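Local coordinates for RagB/SusD domain protein (Flavobacterium johnsoniae, PDB 5J90) that binds chitin as a SusD-like protein of a chitin utilization locus and probably hands chitin fragments on for uptake at the outer membrane, at residues A[88-93]-A[128-133]; A[181-186]-A[194-199]; A[263-268]-A[316-321]; A[378-383]-A[404-409]; A[384-389]-A[397-402]. All coordinates share one frame; numbering follows the deposited sequence. Where two conformers were deposited one is given.

Contact 1 (A[88-93]-A[128-133]); sequences FIWDYG and HRMTDT. With EDO (1,2-ethanediol), chain C.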
# COMPACT_ATOMS: atom_id res chain seq x y z
N PHE A 88 -21.29 1.47 15.46
CA PHE A 88 -22.11 0.27 15.62
C PHE A 88 -21.45 -0.99 15.07
O PHE A 88 -21.64 -2.08 15.62
CB PHE A 88 -23.49 0.46 14.97
CG PHE A 88 -24.45 1.26 15.81
CD1 PHE A 88 -24.44 2.64 15.77
CD2 PHE A 88 -25.34 0.61 16.64
CE1 PHE A 88 -25.33 3.38 16.57
CE2 PHE A 88 -26.23 1.33 17.44
CZ PHE A 88 -26.23 2.72 17.39
N ILE A 89 -20.68 -0.85 14.00
CA ILE A 89 -20.01 -2.00 13.39
C ILE A 89 -19.09 -2.66 14.40
O ILE A 89 -19.14 -3.87 14.63
CB ILE A 89 -19.17 -1.57 12.17
CG1 ILE A 89 -20.01 -0.77 11.16
CG2 ILE A 89 -18.52 -2.78 11.52
CD1 ILE A 89 -19.17 -0.06 10.11
N TRP A 90 -18.24 -1.84 15.02
CA TRP A 90 -17.27 -2.32 15.97
C TRP A 90 -17.96 -2.83 17.24
O TRP A 90 -17.69 -3.94 17.72
CB TRP A 90 -16.30 -1.19 16.31
CG TRP A 90 -15.17 -1.55 17.22
CD1 TRP A 90 -15.20 -1.67 18.58
CD2 TRP A 90 -13.81 -1.80 16.82
NE1 TRP A 90 -13.94 -2.00 19.05
CE2 TRP A 90 -13.08 -2.08 17.99
CE3 TRP A 90 -13.15 -1.81 15.59
CZ2 TRP A 90 -11.71 -2.37 17.96
CZ3 TRP A 90 -11.80 -2.09 15.57
CH2 TRP A 90 -11.10 -2.38 16.74
N ASP A 91 -18.87 -2.02 17.78
CA ASP A 91 -19.43 -2.33 19.08
C ASP A 91 -20.27 -3.61 19.06
O ASP A 91 -20.11 -4.48 19.93
CB ASP A 91 -20.19 -1.12 19.64
CG ASP A 91 -19.28 0.07 19.92
OD1 ASP A 91 -18.08 -0.15 20.19
OD2 ASP A 91 -19.74 1.23 19.85
N TYR A 92 -21.11 -3.78 18.04
CA TYR A 92 -21.91 -5.00 17.95
C TYR A 92 -21.09 -6.24 17.59
O TYR A 92 -21.32 -7.32 18.13
CB TYR A 92 -23.11 -4.82 17.01
CG TYR A 92 -24.30 -4.23 17.72
CD1 TYR A 92 -24.35 -2.88 18.03
CD2 TYR A 92 -25.36 -5.04 18.11
CE1 TYR A 92 -25.43 -2.34 18.70
CE2 TYR A 92 -26.45 -4.50 18.79
CZ TYR A 92 -26.47 -3.15 19.08
OH TYR A 92 -27.55 -2.61 19.76
N GLY A 93 -20.10 -6.07 16.72
CA GLY A 93 -19.24 -7.18 16.34
C GLY A 93 -18.42 -7.71 17.50
O GLY A 93 -18.33 -8.91 17.72
N HIS A 128 -13.23 -11.42 9.86
CA HIS A 128 -12.58 -10.96 8.63
C HIS A 128 -13.29 -9.71 8.09
O HIS A 128 -12.66 -8.80 7.56
CB HIS A 128 -12.44 -12.06 7.55
CG HIS A 128 -13.67 -12.24 6.69
ND1 HIS A 128 -14.74 -13.01 7.09
CD2 HIS A 128 -13.99 -11.75 5.47
CE1 HIS A 128 -15.67 -12.99 6.14
NE2 HIS A 128 -15.23 -12.23 5.15
N ARG A 129 -14.61 -9.64 8.29
CA ARG A 129 -15.37 -8.46 7.90
C ARG A 129 -14.88 -7.23 8.68
O ARG A 129 -14.72 -6.14 8.12
CB ARG A 129 -16.86 -8.69 8.14
CG ARG A 129 -17.48 -9.69 7.17
CD ARG A 129 -18.77 -10.34 7.71
NE ARG A 129 -19.72 -9.37 8.27
CZ ARG A 129 -20.62 -8.68 7.57
NH1 ARG A 129 -20.72 -8.82 6.25
NH2 ARG A 129 -21.44 -7.83 8.18
N MET A 130 -14.63 -7.42 9.97
CA MET A 130 -14.14 -6.34 10.82
C MET A 130 -12.80 -5.79 10.34
O MET A 130 -12.65 -4.58 10.16
CB MET A 130 -14.03 -6.83 12.27
CG MET A 130 -13.80 -5.71 13.29
SD MET A 130 -15.28 -4.70 13.61
CE MET A 130 -16.32 -5.90 14.46
N THR A 131 -11.82 -6.67 10.11
CA THR A 131 -10.54 -6.16 9.64
C THR A 131 -10.62 -5.61 8.21
O THR A 131 -9.95 -4.63 7.88
CB THR A 131 -9.38 -7.17 9.80
OG1 THR A 131 -8.17 -6.60 9.28
CG2 THR A 131 -9.65 -8.45 9.02
N ASP A 132 -11.48 -6.20 7.38
CA ASP A 132 -11.65 -5.66 6.04
C ASP A 132 -12.25 -4.26 6.04
O ASP A 132 -12.10 -3.52 5.07
CB ASP A 132 -12.50 -6.61 5.20
CG ASP A 132 -11.76 -7.87 4.81
OD1 ASP A 132 -10.53 -7.96 5.02
OD2 ASP A 132 -12.43 -8.77 4.27
N THR A 133 -12.93 -3.90 7.13
CA THR A 133 -13.53 -2.58 7.27
C THR A 133 -12.56 -1.54 7.86
O THR A 133 -12.47 -0.43 7.35
CB THR A 133 -14.82 -2.67 8.11
OG1 THR A 133 -15.76 -3.50 7.42
CG2 THR A 133 -15.44 -1.31 8.33
C1 EDO C . -27.88 0.12 20.82
O1 EDO C . -27.76 -1.00 21.70
C2 EDO C . -27.13 1.30 21.42
O2 EDO C . -25.77 0.92 21.69
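Ile89, Trp90 and Gly93 of helix 83-108 meet Met130 of helix 113-134 in a near-antiparallel helical hairpin; the axes of the two short segments come within 10.9 Å and run at 155°. Met130 spans the gap. Its CG lies anti to the backbone N (chi1 -168°) and the chain then bends at chi2 and chi3, which lays the thioether along the backbone of the other helix. The methyl CE sits 3.5 Å from Ile89 O and 3.7 Å from Gly93 CA, where a side chain on residue 93 would collide with it. The sulfur SD lies 3.9 Å from Trp90 CA and comes obliquely to the indole, 5.0 Å from the centroid of its six-membered ring, a Met-aromatic contact. One turn on, Ile89 CD1 touches Thr133 CG2 at 4.3 Å, while Thr133 OG1 is turned back onto Arg129 O of its own helix. Helix 432-442 packs against Thr133 through Trp436. Such antiparallel pairing is consistent with the TPR-like helical scaffold of SusD-family proteins.

Contact 2 (A[181-186]-A[194-199]); sequences ASTFES and GKYESW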
# COMPACT_ATOMS: atom_id res chain seq x y z
N ALA A 181 -20.31 -39.16 15.42
CA ALA A 181 -21.57 -38.46 15.21
C ALA A 181 -21.51 -37.01 15.70
O ALA A 181 -20.91 -36.73 16.74
CB ALA A 181 -22.72 -39.20 15.87
N SER A 182 -22.14 -36.11 14.95
CA SER A 182 -22.18 -34.70 15.33
C SER A 182 -22.95 -34.46 16.63
O SER A 182 -23.96 -35.11 16.89
CB SER A 182 -22.81 -33.85 14.23
OG SER A 182 -22.93 -32.50 14.66
N THR A 183 -22.46 -33.52 17.42
CA THR A 183 -23.17 -33.07 18.60
C THR A 183 -23.58 -31.60 18.46
O THR A 183 -23.77 -30.90 19.45
CB THR A 183 -22.33 -33.26 19.88
OG1 THR A 183 -21.02 -32.70 19.69
CG2 THR A 183 -22.19 -34.74 20.20
N PHE A 184 -23.73 -31.15 17.21
CA PHE A 184 -23.95 -29.73 16.93
C PHE A 184 -25.30 -29.39 16.29
O PHE A 184 -25.65 -28.23 16.16
CB PHE A 184 -22.80 -29.19 16.06
CG PHE A 184 -22.72 -27.68 15.99
CD1 PHE A 184 -22.51 -26.92 17.13
CD2 PHE A 184 -22.81 -27.03 14.77
CE1 PHE A 184 -22.41 -25.53 17.06
CE2 PHE A 184 -22.70 -25.64 14.69
CZ PHE A 184 -22.51 -24.89 15.83
N GLU A 185 -26.08 -30.40 15.89
CA GLU A 185 -27.30 -30.10 15.14
C GLU A 185 -28.27 -29.16 15.87
O GLU A 185 -28.78 -28.21 15.27
CB GLU A 185 -28.04 -31.37 14.68
CG GLU A 185 -29.28 -31.02 13.87
CD GLU A 185 -29.94 -32.21 13.20
OE1 GLU A 185 -29.48 -33.36 13.40
OE2 GLU A 185 -30.91 -31.98 12.45
N SER A 186 -28.50 -29.41 17.15
CA SER A 186 -29.46 -28.60 17.90
C SER A 186 -28.99 -27.16 18.12
O SER A 186 -29.79 -26.27 18.41
CB SER A 186 -29.81 -29.25 19.25
OG SER A 186 -28.68 -29.35 20.09
N GLY A 194 -25.70 -29.26 11.62
CA GLY A 194 -24.71 -29.92 12.44
C GLY A 194 -23.67 -30.75 11.70
O GLY A 194 -22.77 -31.29 12.33
N LYS A 195 -23.78 -30.84 10.37
CA LYS A 195 -22.87 -31.69 9.59
C LYS A 195 -21.45 -31.12 9.52
O LYS A 195 -21.21 -30.09 8.88
CB LYS A 195 -23.42 -31.89 8.18
CG LYS A 195 -22.70 -32.98 7.39
CD LYS A 195 -23.36 -33.20 6.04
CE LYS A 195 -22.77 -34.42 5.34
NZ LYS A 195 -23.24 -34.53 3.93
N TYR A 196 -20.51 -31.80 10.17
CA TYR A 196 -19.13 -31.32 10.23
C TYR A 196 -18.52 -31.15 8.84
O TYR A 196 -17.78 -30.19 8.60
CB TYR A 196 -18.25 -32.25 11.05
CG TYR A 196 -18.59 -32.33 12.53
CD1 TYR A 196 -19.31 -31.33 13.17
CD2 TYR A 196 -18.18 -33.43 13.29
CE1 TYR A 196 -19.62 -31.42 14.54
CE2 TYR A 196 -18.48 -33.53 14.63
CZ TYR A 196 -19.19 -32.53 15.26
OH TYR A 196 -19.48 -32.66 16.61
N GLU A 197 -18.81 -32.07 7.93
CA GLU A 197 -18.24 -32.01 6.59
C GLU A 197 -18.63 -30.72 5.87
O GLU A 197 -17.80 -30.13 5.17
CB GLU A 197 -18.68 -33.25 5.79
CG GLU A 197 -18.11 -33.30 4.38
CD GLU A 197 -18.60 -34.50 3.59
OE1 GLU A 197 -19.04 -35.49 4.23
OE2 GLU A 197 -18.56 -34.45 2.35
N SER A 198 -19.88 -30.27 6.05
CA SER A 198 -20.32 -29.03 5.43
C SER A 198 -19.65 -27.81 6.06
O SER A 198 -19.35 -26.83 5.37
CB SER A 198 -21.84 -28.90 5.52
OG SER A 198 -22.44 -29.95 4.79
N TRP A 199 -19.42 -27.87 7.37
CA TRP A 199 -18.68 -26.82 8.05
C TRP A 199 -17.23 -26.75 7.55
O TRP A 199 -16.67 -25.66 7.38
CB TRP A 199 -18.77 -27.01 9.56
CG TRP A 199 -20.02 -26.40 10.13
CD1 TRP A 199 -21.23 -27.01 10.33
CD2 TRP A 199 -20.19 -25.04 10.53
NE1 TRP A 199 -22.13 -26.12 10.85
CE2 TRP A 199 -21.52 -24.89 10.98
CE3 TRP A 199 -19.35 -23.92 10.56
CZ2 TRP A 199 -22.02 -23.68 11.46
CZ3 TRP A 199 -19.85 -22.72 11.04
CH2 TRP A 199 -21.17 -22.61 11.48
O HOH W 1 -19.08 -35.01 17.81
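An ST turn at Ser182, in the loop after helix 154-177, packs against the start of helix 196-213. Ser182 OG, set anti to the backbone N (chi1 175°), donates to Gly194 O at 2.6 Å and accepts from Phe184 N at 3.0 Å, so one hydroxyl both shapes its own turn and ties it to the other segment. Ser182 CB lies over one face of the Tyr196 ring, a CH-pi contact of 4.2 Å to the centroid. The phenol oxygen Tyr196 OH reaches beyond Ser182 to accept from Thr183 N at 3.2 Å in a nearly straight bond (167°). It also donates to a water, which in turn donates to Ala181 O. On the apolar side, Phe184 presents its edge to the five-membered ring of Trp199, an offset edge-to-face pair with planes at 79° and Phe184 CE2 3.8 Å from Trp199 CZ2. Asp188 holds Trp199 NE1 and Gly194 N. Gly194 has positive phi, and a CB there would run into Glu185 N. The hydroxyls of Ser182 and Tyr196 thus satisfy backbone groups that lack regular pairing, while the buried rings of Phe184 and Trp199 pack edge to face.

Contact 3 (A[263-268]-A[316-321]); sequences LDIRMS and SGIGAV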
# COMPACT_ATOMS: atom_id res chain seq x y z
N LEU A 263 -38.82 2.70 3.64
CA LEU A 263 -38.41 3.29 2.36
C LEU A 263 -37.06 4.00 2.46
O LEU A 263 -36.83 5.01 1.79
CB LEU A 263 -39.48 4.26 1.85
CG LEU A 263 -40.91 3.73 1.74
CD1 LEU A 263 -41.83 4.82 1.20
CD2 LEU A 263 -40.99 2.49 0.86
N ASP A 264 -36.17 3.47 3.30
CA ASP A 264 -34.87 4.10 3.53
C ASP A 264 -33.76 3.52 2.65
O ASP A 264 -32.62 4.01 2.67
CB ASP A 264 -34.46 3.96 4.99
CG ASP A 264 -34.89 5.14 5.84
OD1 ASP A 264 -35.31 6.18 5.28
OD2 ASP A 264 -34.77 5.02 7.07
N ILE A 265 -34.08 2.49 1.89
CA ILE A 265 -33.11 1.92 0.95
C ILE A 265 -33.85 1.43 -0.29
O ILE A 265 -34.99 0.93 -0.20
CB ILE A 265 -32.22 0.81 1.60
CG1 ILE A 265 -30.91 0.59 0.82
CG2 ILE A 265 -32.98 -0.50 1.77
CD1 ILE A 265 -29.92 1.73 0.98
N ARG A 266 -33.20 1.59 -1.45
CA ARG A 266 -33.79 1.27 -2.74
C ARG A 266 -32.77 0.56 -3.63
O ARG A 266 -31.57 0.52 -3.31
CB ARG A 266 -34.24 2.55 -3.46
CG ARG A 266 -35.24 3.45 -2.72
CD ARG A 266 -36.69 2.99 -2.85
NE ARG A 266 -37.01 1.93 -1.90
CZ ARG A 266 -38.22 1.43 -1.70
NH1 ARG A 266 -39.27 1.90 -2.38
NH2 ARG A 266 -38.39 0.46 -0.81
N MET A 267 -33.23 0.01 -4.74
CA MET A 267 -32.35 -0.41 -5.83
C MET A 267 -31.38 0.72 -6.18
O MET A 267 -31.75 1.90 -6.15
CB MET A 267 -33.21 -0.74 -7.05
CG MET A 267 -32.44 -1.26 -8.25
SD MET A 267 -33.58 -1.43 -9.65
CE MET A 267 -32.61 -2.47 -10.74
N SER A 268 -30.14 0.37 -6.50
CA SER A 268 -29.14 1.37 -6.88
C SER A 268 -29.09 1.62 -8.38
O SER A 268 -29.54 0.80 -9.18
CB SER A 268 -27.75 0.91 -6.45
OG SER A 268 -27.37 -0.19 -7.24
N SER A 316 -37.51 1.69 -7.22
CA SER A 316 -37.63 0.26 -6.90
C SER A 316 -37.14 -0.11 -5.51
O SER A 316 -36.06 0.30 -5.08
CB SER A 316 -36.91 -0.60 -7.94
OG SER A 316 -37.63 -0.68 -9.16
N GLY A 317 -37.92 -0.91 -4.80
CA GLY A 317 -37.51 -1.42 -3.50
C GLY A 317 -36.69 -2.69 -3.63
O GLY A 317 -36.58 -3.28 -4.71
N ILE A 318 -36.10 -3.12 -2.52
CA ILE A 318 -35.40 -4.39 -2.47
C ILE A 318 -36.46 -5.49 -2.48
O ILE A 318 -37.50 -5.37 -1.82
CB ILE A 318 -34.50 -4.50 -1.22
CG1 ILE A 318 -33.64 -3.24 -1.06
CG2 ILE A 318 -33.64 -5.76 -1.31
CD1 ILE A 318 -32.82 -2.86 -2.29
N GLY A 319 -36.21 -6.56 -3.22
CA GLY A 319 -37.24 -7.53 -3.54
C GLY A 319 -37.32 -8.77 -2.67
O GLY A 319 -36.86 -8.79 -1.52
N ALA A 320 -37.92 -9.81 -3.23
CA ALA A 320 -38.25 -11.02 -2.49
C ALA A 320 -37.07 -11.71 -1.82
O ALA A 320 -37.25 -12.44 -0.85
CB ALA A 320 -39.02 -12.00 -3.38
N VAL A 321 -35.85 -11.49 -2.34
CA VAL A 321 -34.69 -12.16 -1.76
C VAL A 321 -34.45 -11.79 -0.29
O VAL A 321 -33.85 -12.57 0.45
CB VAL A 321 -33.38 -11.95 -2.57
CG1 VAL A 321 -33.49 -12.60 -3.95
CG2 VAL A 321 -33.01 -10.48 -2.66
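The backbones of 263-268 and 316-321 meet through a single hydrogen bond, Met267 N to Ser316 O at 2.9 Å and 159°. Arg266 folds over this junction. Bends at chi2 (-82°) and chi3 curl the chain back so that NE donates to Ile265 O at 2.8 Å, an almost straight bond that lies in the guanidinium plane but meets the oxygen from above the carbonyl plane. One face of the guanidinium then rests on Gly317, whose CA is 3.4 Å from Arg266 CZ; a CB on Gly317 would collide with NH2. Ser259 OG accounts for NH2 outside the two segments, so the buried arginine is gripped at its edge as well as packed on its face. Ile318 adds apolar contacts: its CD1 lies 3.7 Å from Arg266 C, and its CG1 touches Ile265 CG2 at 4.0 Å. Beyond the backbone bond, Met267 runs extended past Ser316, with its SD 3.8 Å from Ser316 CB, while Ser316 OG turns to Asp288 O and Lys298 N. Strand 64-65 pairs with 266-267 through Ala65 and Arg266, and its Met64 touches both isoleucines. Helix 255-261 packs on them through Ile258 and Ile255, and helix 283-286 meets Met267 through Ile283.

Contact 4 (A[378-383]-A[404-409]); sequences ADNTKT and TVAWDA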
# COMPACT_ATOMS: atom_id res chain seq x y z
N ALA A 378 -24.03 -17.19 -23.22
CA ALA A 378 -23.50 -17.11 -24.57
C ALA A 378 -23.60 -15.73 -25.22
O ALA A 378 -23.06 -15.50 -26.30
CB ALA A 378 -24.17 -18.16 -25.46
N ASP A 379 -24.28 -14.79 -24.55
CA ASP A 379 -24.54 -13.48 -25.15
C ASP A 379 -23.30 -12.59 -25.17
O ASP A 379 -22.75 -12.25 -24.12
CB ASP A 379 -25.69 -12.78 -24.43
CG ASP A 379 -26.10 -11.50 -25.12
OD1 ASP A 379 -25.30 -10.54 -25.13
OD2 ASP A 379 -27.23 -11.45 -25.67
N ASN A 380 -22.87 -12.20 -26.37
CA ASN A 380 -21.69 -11.35 -26.53
C ASN A 380 -22.06 -9.97 -27.09
O ASN A 380 -21.28 -9.35 -27.82
CB ASN A 380 -20.66 -12.03 -27.43
CG ASN A 380 -19.29 -11.37 -27.37
OD1 ASN A 380 -18.89 -10.83 -26.33
ND2 ASN A 380 -18.56 -11.40 -28.48
N THR A 381 -23.25 -9.49 -26.74
CA THR A 381 -23.73 -8.22 -27.24
C THR A 381 -24.17 -7.28 -26.12
O THR A 381 -23.75 -6.12 -26.08
CB THR A 381 -24.89 -8.41 -28.24
OG1 THR A 381 -24.42 -9.14 -29.38
CG2 THR A 381 -25.42 -7.06 -28.71
N LYS A 382 -25.02 -7.77 -25.22
CA LYS A 382 -25.57 -6.93 -24.17
C LYS A 382 -24.50 -6.43 -23.20
O LYS A 382 -23.61 -7.18 -22.79
CB LYS A 382 -26.67 -7.66 -23.40
CG LYS A 382 -27.86 -8.10 -24.26
CD LYS A 382 -29.02 -8.56 -23.39
CE LYS A 382 -30.16 -9.14 -24.21
NZ LYS A 382 -29.81 -10.48 -24.75
N THR A 383 -24.60 -5.15 -22.87
CA THR A 383 -23.67 -4.51 -21.93
C THR A 383 -24.44 -3.53 -21.07
O THR A 383 -25.64 -3.35 -21.24
CB THR A 383 -22.51 -3.76 -22.65
OG1 THR A 383 -23.05 -2.90 -23.66
CG2 THR A 383 -21.53 -4.74 -23.28
N THR A 404 -19.42 -7.53 -21.93
CA THR A 404 -20.50 -8.48 -22.14
C THR A 404 -20.34 -9.68 -21.22
O THR A 404 -19.31 -9.84 -20.55
CB THR A 404 -20.51 -9.00 -23.59
OG1 THR A 404 -19.28 -9.69 -23.84
CG2 THR A 404 -20.65 -7.85 -24.57
N VAL A 405 -21.34 -10.55 -21.20
CA VAL A 405 -21.27 -11.75 -20.39
C VAL A 405 -20.37 -12.81 -21.01
O VAL A 405 -19.56 -13.43 -20.31
CB VAL A 405 -22.67 -12.36 -20.14
CG1 VAL A 405 -22.54 -13.66 -19.36
CG2 VAL A 405 -23.56 -11.38 -19.39
N ALA A 406 -20.49 -13.03 -22.32
CA ALA A 406 -19.83 -14.15 -22.99
C ALA A 406 -18.32 -14.18 -22.79
O ALA A 406 -17.64 -13.16 -22.94
CB ALA A 406 -20.17 -14.15 -24.48
N TRP A 407 -17.81 -15.36 -22.49
CA TRP A 407 -16.37 -15.55 -22.38
C TRP A 407 -15.71 -15.41 -23.74
O TRP A 407 -16.21 -15.92 -24.75
CB TRP A 407 -16.05 -16.93 -21.81
CG TRP A 407 -14.61 -17.09 -21.44
CD1 TRP A 407 -13.61 -17.67 -22.17
CD2 TRP A 407 -14.00 -16.64 -20.22
NE1 TRP A 407 -12.42 -17.61 -21.49
CE2 TRP A 407 -12.63 -16.99 -20.29
CE3 TRP A 407 -14.47 -15.98 -19.09
CZ2 TRP A 407 -11.74 -16.70 -19.26
CZ3 TRP A 407 -13.58 -15.69 -18.06
CH2 TRP A 407 -12.24 -16.05 -18.16
N ASP A 408 -14.60 -14.70 -23.76
CA ASP A 408 -13.77 -14.57 -24.95
C ASP A 408 -12.36 -15.01 -24.57
O ASP A 408 -11.69 -14.34 -23.79
CB ASP A 408 -13.76 -13.11 -25.41
CG ASP A 408 -12.91 -12.88 -26.65
OD1 ASP A 408 -12.25 -13.83 -27.13
OD2 ASP A 408 -12.89 -11.73 -27.13
N ALA A 409 -11.92 -16.14 -25.11
CA ALA A 409 -10.61 -16.69 -24.78
C ALA A 409 -9.47 -15.74 -25.14
O ALA A 409 -8.39 -15.83 -24.55
CB ALA A 409 -10.41 -18.05 -25.46
O HOH W 2 -23.86 -9.90 -22.52
O HOH W 3 -15.42 -10.85 -28.71
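Asn380 and Thr404 join the two segments through their side chains: Thr404 OG1 donates to Asn380 OD1 at 2.8 Å, in the plane of the amide carbonyl. Thr404 holds OG1 between the backbone N and carbonyl carbon (chi1 62°), which directs the hydroxyl at that amide. The other amide atom, Asn380 ND2, donates a hydrogen bond to a water that in turn donates to Asp408 OD2. Alongside, Ala406 N donates to Asp379 O at 3.0 Å, coming from above the carbonyl plane. Asp379 also organises its own loop. Its OD1 accepts from both Thr381 N and Lys382 N, each at 2.8 Å, the backbone N of Lys382 arriving on the syn side and that of Thr381 from above the carboxylate plane. Asp379 OD2 forms a salt bridge with Lys382 NZ at 2.9 Å. Val405 N is satisfied by a second water, which accepts from it at 2.9 Å and lies close to Asp379 OD1 and Lys382 O. Replacing Thr404 by a valine would probably leave Asn380 OD1 without its donor, the amide then held across the segments mainly through its water. Lys419 NZ of helix 413-428 donates to Thr404 O and Ala406 O. The arrangement at Asp379 is an Asx turn, within an irregular loop crossing between helices 373-378 and 413-428.

Contact 5 (A[384-389]-A[397-402]); sequences AAAYVD and SDPVNN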
# COMPACT_ATOMS: atom_id res chain seq x y z
N ALA A 384 -23.75 -2.90 -20.12
CA ALA A 384 -24.42 -2.00 -19.17
C ALA A 384 -25.20 -0.90 -19.86
O ALA A 384 -24.77 -0.37 -20.89
CB ALA A 384 -23.40 -1.41 -18.18
N ALA A 385 -26.35 -0.56 -19.29
CA ALA A 385 -27.24 0.47 -19.84
C ALA A 385 -26.98 1.86 -19.27
O ALA A 385 -26.53 2.01 -18.13
CB ALA A 385 -28.69 0.08 -19.60
N ALA A 386 -27.29 2.89 -20.05
CA ALA A 386 -27.22 4.25 -19.54
C ALA A 386 -28.20 4.41 -18.38
O ALA A 386 -29.26 3.76 -18.35
CB ALA A 386 -27.53 5.26 -20.64
N TYR A 387 -27.84 5.26 -17.43
CA TYR A 387 -28.67 5.51 -16.27
C TYR A 387 -29.36 6.88 -16.35
O TYR A 387 -28.70 7.90 -16.58
CB TYR A 387 -27.88 5.41 -14.95
CG TYR A 387 -28.77 5.83 -13.81
CD1 TYR A 387 -29.79 4.99 -13.36
CD2 TYR A 387 -28.66 7.09 -13.24
CE1 TYR A 387 -30.65 5.39 -12.36
CE2 TYR A 387 -29.51 7.49 -12.22
CZ TYR A 387 -30.51 6.63 -11.79
OH TYR A 387 -31.37 7.01 -10.80
N VAL A 388 -30.67 6.89 -16.13
CA VAL A 388 -31.45 8.12 -16.13
C VAL A 388 -32.28 8.27 -14.86
O VAL A 388 -32.98 7.34 -14.44
CB VAL A 388 -32.42 8.16 -17.34
CG1 VAL A 388 -33.36 9.37 -17.25
CG2 VAL A 388 -31.65 8.18 -18.64
N ASP A 389 -32.17 9.44 -14.24
CA ASP A 389 -33.04 9.85 -13.14
C ASP A 389 -34.03 10.83 -13.77
O ASP A 389 -33.71 12.01 -13.93
CB ASP A 389 -32.22 10.54 -12.05
CG ASP A 389 -33.02 10.85 -10.80
OD1 ASP A 389 -34.27 10.81 -10.87
OD2 ASP A 389 -32.41 11.16 -9.76
N SER A 397 -26.08 9.17 -16.13
CA SER A 397 -24.74 8.77 -16.56
C SER A 397 -24.75 7.79 -17.72
O SER A 397 -25.61 6.92 -17.80
CB SER A 397 -23.98 8.13 -15.39
OG SER A 397 -22.66 7.81 -15.79
N ASP A 398 -23.76 7.93 -18.61
CA ASP A 398 -23.45 6.88 -19.56
C ASP A 398 -23.01 5.65 -18.77
O ASP A 398 -22.50 5.78 -17.65
CB ASP A 398 -22.30 7.29 -20.49
CG ASP A 398 -22.65 8.46 -21.39
OD1 ASP A 398 -23.85 8.66 -21.67
OD2 ASP A 398 -21.72 9.16 -21.83
N PRO A 399 -23.19 4.46 -19.34
CA PRO A 399 -22.76 3.25 -18.62
C PRO A 399 -21.24 3.23 -18.42
O PRO A 399 -20.50 3.80 -19.23
CB PRO A 399 -23.18 2.12 -19.56
CG PRO A 399 -23.23 2.75 -20.92
CD PRO A 399 -23.69 4.16 -20.69
N VAL A 400 -20.80 2.58 -17.35
CA VAL A 400 -19.36 2.44 -17.08
C VAL A 400 -18.86 0.99 -17.09
O VAL A 400 -17.68 0.76 -17.37
CB VAL A 400 -18.93 3.12 -15.75
CG1 VAL A 400 -19.08 4.64 -15.87
CG2 VAL A 400 -19.72 2.58 -14.56
N ASN A 401 -19.71 0.02 -16.78
CA ASN A 401 -19.25 -1.38 -16.78
C ASN A 401 -19.51 -1.98 -18.15
O ASN A 401 -20.51 -2.67 -18.38
CB ASN A 401 -19.91 -2.21 -15.67
CG ASN A 401 -19.10 -3.44 -15.31
OD1 ASN A 401 -17.90 -3.35 -15.05
ND2 ASN A 401 -19.73 -4.60 -15.31
N ASN A 402 -18.61 -1.67 -19.07
CA ASN A 402 -18.86 -1.93 -20.49
C ASN A 402 -18.19 -3.21 -20.94
O ASN A 402 -17.14 -3.20 -21.57
CB ASN A 402 -18.45 -0.71 -21.31
CG ASN A 402 -19.16 0.55 -20.86
OD1 ASN A 402 -20.35 0.51 -20.54
ND2 ASN A 402 -18.44 1.66 -20.80
O HOH W 4 -22.25 -0.50 -21.98
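This is a single antiparallel beta bridge, in the long loop between helices 373-378 and 413-428, with a proline packed against the backbone beside it. Tyr387 and Ser397 form the hydrogen-bonded pair: Tyr387 N donates to Ser397 O at 2.8 Å, nearly along the C=O axis, and Ser397 N returns a bond to Tyr387 O at 2.9 Å. Tyr387 CG is anti to its N (chi1 174°), which lets the hydroxyl end lead away to Gly299 O, while the ring edge stays near Ser397 N. The bridge is the closed neck of a hairpin-like excursion whose intervening residues are neither helix nor strand. Toward the other end, Pro399 lies across the backbone of 384-386: its CB is 3.2 Å from Ala384 O and 3.8 Å from Ala384 CB, and its CD is 3.7 Å from Ala386 CA. A glycine in place of Pro399 would probably open a gap beside Ala384 and Ala386 and let the chain after Asp398 flex. Ala384 CB also meets Asn401 O at 3.2 Å. A water donates to both Ala384 O and Asn402 OD1, a bridge between the two segments, and the Asn401 amide turns to Lys446, Gln418 and Thr422.

Contacts 1, 2 and 3 follow one another along the chain, and contacts 4 and 5 come last, with 384-389 and 397-402 lying between the two segments of contact 4. Helix 113-134 provides half of contact 1 and also touches both segments of contact 2, although the centres of contacts 1 and 2 are about 27 Å apart. Contact 3 lies about 19 Å, centre to centre, from contact 5, and helix 269-277, which starts just after 263-268, packs against contact 5. Contacts 4 and 5 share the loop between helices 373-378 and 413-428, with centres about 17 Å apart. Contact 1 thus joins two helices, contact 2 a loop to a helix start and contact 3 a short strand to a loop, whereas contacts 4 and 5 lie in one loop.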